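Local atomic coordinates of neuraminidase (Influenza A virus, PDB entry 4K3Y), a protein that is a neuraminidase-like surface glycoprotein of a bat influenza A virus, a tetrameric beta-propeller whose sialidase activity cannot be assumed from its fold. Residues P35-Q43 with D86-K94. Numbering follows the deposited sequence.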
loop_
_atom_site.group_PDB
_atom_site.type_symbol
_atom_site.label_atom_id
_atom_site.label_comp_id
_atom_site.label_asym_id
_atom_site.label_seq_id
_atom_site.Cartn_x
_atom_site.Cartn_y
_atom_site.Cartn_z
ATOM N N PRO C 35 -18.773 -8.434 5.271
ATOM C CA PRO C 35 -18.932 -7.723 3.990
ATOM C C PRO C 35 -18.543 -8.581 2.777
ATOM O O PRO C 35 -17.606 -9.391 2.853
ATOM C CB PRO C 35 -17.973 -6.533 4.132
ATOM C CG PRO C 35 -17.938 -6.262 5.595
ATOM C CD PRO C 35 -18.003 -7.637 6.245
ATOM N N ASP C 36 -19.259 -8.397 1.671
ATOM C CA ASP C 36 -19.106 -9.265 0.507
ATOM C C ASP C 36 -17.774 -9.042 -0.220
ATOM O O ASP C 36 -17.310 -9.912 -0.970
ATOM C CB ASP C 36 -20.288 -9.086 -0.459
ATOM C CG ASP C 36 -21.606 -9.606 0.113
ATOM O OD1 ASP C 36 -21.580 -10.601 0.875
ATOM O OD2 ASP C 36 -22.673 -9.022 -0.201
ATOM N N GLU C 37 -17.156 -7.884 0.020
ATOM C CA GLU C 37 -15.909 -7.521 -0.654
ATOM C C GLU C 37 -14.730 -8.265 -0.076
ATOM O O GLU C 37 -13.636 -8.214 -0.642
ATOM C CB GLU C 37 -15.623 -6.021 -0.557
ATOM C CG GLU C 37 -16.822 -5.133 -0.791
ATOM C CD GLU C 37 -17.562 -4.840 0.494
ATOM O OE1 GLU C 37 -16.894 -4.723 1.546
ATOM O OE2 GLU C 37 -18.803 -4.737 0.455
ATOM N N GLN C 38 -14.935 -8.930 1.061
ATOM C CA GLN C 38 -13.857 -9.718 1.654
ATOM C C GLN C 38 -13.676 -11.044 0.920
ATOM O O GLN C 38 -14.650 -11.671 0.469
ATOM C CB GLN C 38 -14.078 -9.956 3.151
ATOM C CG GLN C 38 -13.885 -8.730 4.028
ATOM C CD GLN C 38 -13.977 -9.049 5.521
ATOM O OE1 GLN C 38 -13.708 -10.172 5.951
ATOM N NE2 GLN C 38 -14.363 -8.059 6.312
ATOM N N MET C 39 -12.418 -11.439 0.766
ATOM C CA MET C 39 -12.079 -12.800 0.392
ATOM C C MET C 39 -12.662 -13.771 1.444
ATOM O O MET C 39 -12.581 -13.516 2.661
ATOM C CB MET C 39 -10.550 -12.941 0.333
ATOM C CG MET C 39 -10.048 -14.352 0.093
ATOM S SD MET C 39 -10.186 -14.803 -1.640
ATOM C CE MET C 39 -8.606 -14.228 -2.250
ATOM N N LEU C 40 -13.273 -14.859 0.973
ATOM C CA LEU C 40 -13.720 -15.933 1.853
ATOM C C LEU C 40 -12.511 -16.710 2.341
ATOM O O LEU C 40 -11.748 -17.240 1.551
ATOM C CB LEU C 40 -14.678 -16.883 1.131
ATOM C CG LEU C 40 -16.176 -16.578 1.211
ATOM C CD1 LEU C 40 -16.443 -15.078 1.138
ATOM C CD2 LEU C 40 -16.907 -17.300 0.096
ATOM N N THR C 41 -12.344 -16.781 3.654
ATOM C CA THR C 41 -11.175 -17.416 4.242
ATOM C C THR C 41 -11.512 -18.740 4.917
ATOM O O THR C 41 -12.641 -18.949 5.371
ATOM C CB THR C 41 -10.564 -16.518 5.312
ATOM O OG1 THR C 41 -11.481 -16.399 6.410
ATOM C CG2 THR C 41 -10.305 -15.156 4.736
ATOM N N ARG C 42 -10.517 -19.620 4.979
ATOM C CA ARG C 42 -10.586 -20.840 5.771
ATOM C C ARG C 42 -9.180 -21.247 6.245
ATOM O O ARG C 42 -8.174 -20.767 5.712
ATOM C CB ARG C 42 -11.283 -21.974 4.999
ATOM C CG ARG C 42 -10.516 -22.543 3.807
ATOM C CD ARG C 42 -11.198 -23.820 3.297
ATOM N NE ARG C 42 -10.251 -24.775 2.721
ATOM C CZ ARG C 42 -9.541 -25.649 3.432
ATOM N NH1 ARG C 42 -9.657 -25.693 4.752
ATOM N NH2 ARG C 42 -8.707 -26.477 2.820
ATOM N N GLN C 43 -9.120 -22.126 7.243
ATOM C CA GLN C 43 -7.859 -22.519 7.863
ATOM C C GLN C 43 -7.074 -21.274 8.322
ATOM O O GLN C 43 -5.871 -21.147 8.082
ATOM C CB GLN C 43 -7.020 -23.412 6.925
ATOM C CG GLN C 43 -6.119 -24.450 7.639
ATOM C CD GLN C 43 -4.609 -24.209 7.433
ATOM O OE1 GLN C 43 -3.905 -25.057 6.885
ATOM N NE2 GLN C 43 -4.115 -23.063 7.894
ATOM N N ASP C 86 -6.305 -5.942 9.683
ATOM C CA ASP C 86 -6.747 -5.538 8.354
ATOM C C ASP C 86 -7.734 -6.569 7.837
ATOM O O ASP C 86 -7.584 -7.764 8.103
ATOM C CB ASP C 86 -5.547 -5.455 7.401
ATOM C CG ASP C 86 -4.714 -4.187 7.595
ATOM O OD1 ASP C 86 -4.908 -3.463 8.602
ATOM O OD2 ASP C 86 -3.849 -3.922 6.730
ATOM N N PRO C 87 -8.752 -6.111 7.099
ATOM C CA PRO C 87 -9.706 -7.017 6.453
ATOM C C PRO C 87 -9.044 -7.696 5.255
ATOM O O PRO C 87 -8.117 -7.130 4.664
ATOM C CB PRO C 87 -10.787 -6.062 5.956
ATOM C CG PRO C 87 -10.021 -4.804 5.623
ATOM C CD PRO C 87 -8.968 -4.704 6.703
ATOM N N PRO C 88 -9.490 -8.914 4.914
ATOM C CA PRO C 88 -8.990 -9.547 3.690
ATOM C C PRO C 88 -9.747 -9.075 2.457
ATOM O O PRO C 88 -10.424 -9.860 1.793
ATOM C CB PRO C 88 -9.235 -11.038 3.934
ATOM C CG PRO C 88 -10.398 -11.070 4.882
ATOM C CD PRO C 88 -10.245 -9.855 5.761
ATOM N N THR C 89 -9.626 -7.782 2.179
ATOM C CA THR C 89 -10.023 -7.194 0.906
ATOM C C THR C 89 -8.874 -7.394 -0.077
ATOM O O THR C 89 -7.727 -7.535 0.346
ATOM C CB THR C 89 -10.290 -5.694 1.088
ATOM O OG1 THR C 89 -9.144 -5.075 1.696
ATOM C CG2 THR C 89 -11.507 -5.490 1.975
ATOM N N PRO C 90 -9.177 -7.409 -1.386
ATOM C CA PRO C 90 -8.153 -7.570 -2.438
ATOM C C PRO C 90 -6.943 -6.654 -2.250
ATOM O O PRO C 90 -5.802 -7.034 -2.545
ATOM C CB PRO C 90 -8.899 -7.167 -3.717
ATOM C CG PRO C 90 -10.339 -7.537 -3.438
ATOM C CD PRO C 90 -10.549 -7.400 -1.935
ATOM N N ASP C 91 -7.203 -5.450 -1.757
ATOM C CA ASP C 91 -6.166 -4.444 -1.572
ATOM C C ASP C 91 -5.177 -4.852 -0.486
ATOM O O ASP C 91 -4.021 -4.454 -0.511
ATOM C CB ASP C 91 -6.808 -3.096 -1.217
ATOM C CG ASP C 91 -8.005 -2.759 -2.106
ATOM O OD1 ASP C 91 -8.466 -3.647 -2.857
ATOM O OD2 ASP C 91 -8.493 -1.610 -2.046
ATOM N N LYS C 92 -5.623 -5.655 0.470
ATOM C CA LYS C 92 -4.776 -5.960 1.618
ATOM C C LYS C 92 -4.090 -7.340 1.537
ATOM O O LYS C 92 -3.251 -7.677 2.383
ATOM C CB LYS C 92 -5.580 -5.808 2.911
ATOM C CG LYS C 92 -6.035 -4.382 3.193
ATOM C CD LYS C 92 -4.853 -3.443 3.398
ATOM C CE LYS C 92 -5.323 -2.048 3.783
ATOM N NZ LYS C 92 -6.466 -1.625 2.921
ATOM N N LEU C 93 -4.425 -8.112 0.502
ATOM C CA LEU C 93 -3.958 -9.499 0.357
ATOM C C LEU C 93 -2.512 -9.607 -0.108
ATOM O O LEU C 93 -2.154 -9.031 -1.137
ATOM C CB LEU C 93 -4.826 -10.234 -0.662
ATOM C CG LEU C 93 -5.965 -11.099 -0.132
ATOM C CD1 LEU C 93 -6.580 -10.470 1.087
ATOM C CD2 LEU C 93 -7.029 -11.292 -1.193
ATOM N N LYS C 94 -1.689 -10.337 0.645
ATOM C CA LYS C 94 -0.385 -10.785 0.149
ATOM C C LYS C 94 -0.525 -12.246 -0.256
ATOM O O LYS C 94 -0.887 -13.094 0.567
ATOM C CB LYS C 94 0.702 -10.634 1.225
ATOM C CG LYS C 94 2.049 -11.338 0.918
ATOM C CD LYS C 94 3.210 -10.623 1.652
ATOM C CE LYS C 94 4.391 -11.530 2.010
ATOM N NZ LYS C 94 4.810 -11.341 3.452
#
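In the six-bladed propeller of the neuraminidase fold, the chain leading into the first strand of a blade meets the loop that joins the last two strands of the same blade, and M39 and P88 make the central link. P88 sits at the centre of an inverse gamma turn, and its carbonyl O accepts a hydrogen bond from M39 N at 2.7 Å, with an N-H...O angle of 158° and the donor almost in line with the C=O bond. The same oxygen also lies 3.4 Å from Q38 CA in a CA-H...O contact. One backbone acceptor thus meets the last residue of the type I turn from P35 to Q38 and the residue after it. Around this polar link, side chains of the two segments pack against one another. Q38 turns CG away from its carbonyl carbon (chi1 -72°) and then runs extended, which carries its amide aslant over to the CD and CG edge of P88, with OE1 3.5 Å from P88 CD, while NE2 lies loosely against P87 CB. M39 begins with CG anti to the backbone N (chi1 174°) and bends twice further out, so that its CE methyl meets L93 CD2 at 3.5 Å, their side chains crossing steeply. T41 adds its methyl CG2, 4.1 Å from P88 CG, and at the other end the ring of P90 brings CD near the carbonyl O of E37. The contact joins the approaches to the blade's two outermost strands, 40-48 and 94-98, at one end of the sheet; M39 and L93 both touch Y80 of the inner strand 78-83, and M39 also touches S59 of strand 53-61. E37 and P87 pack on P90 of a neighbouring subunit, which places this loop pairing at the tetramer interface.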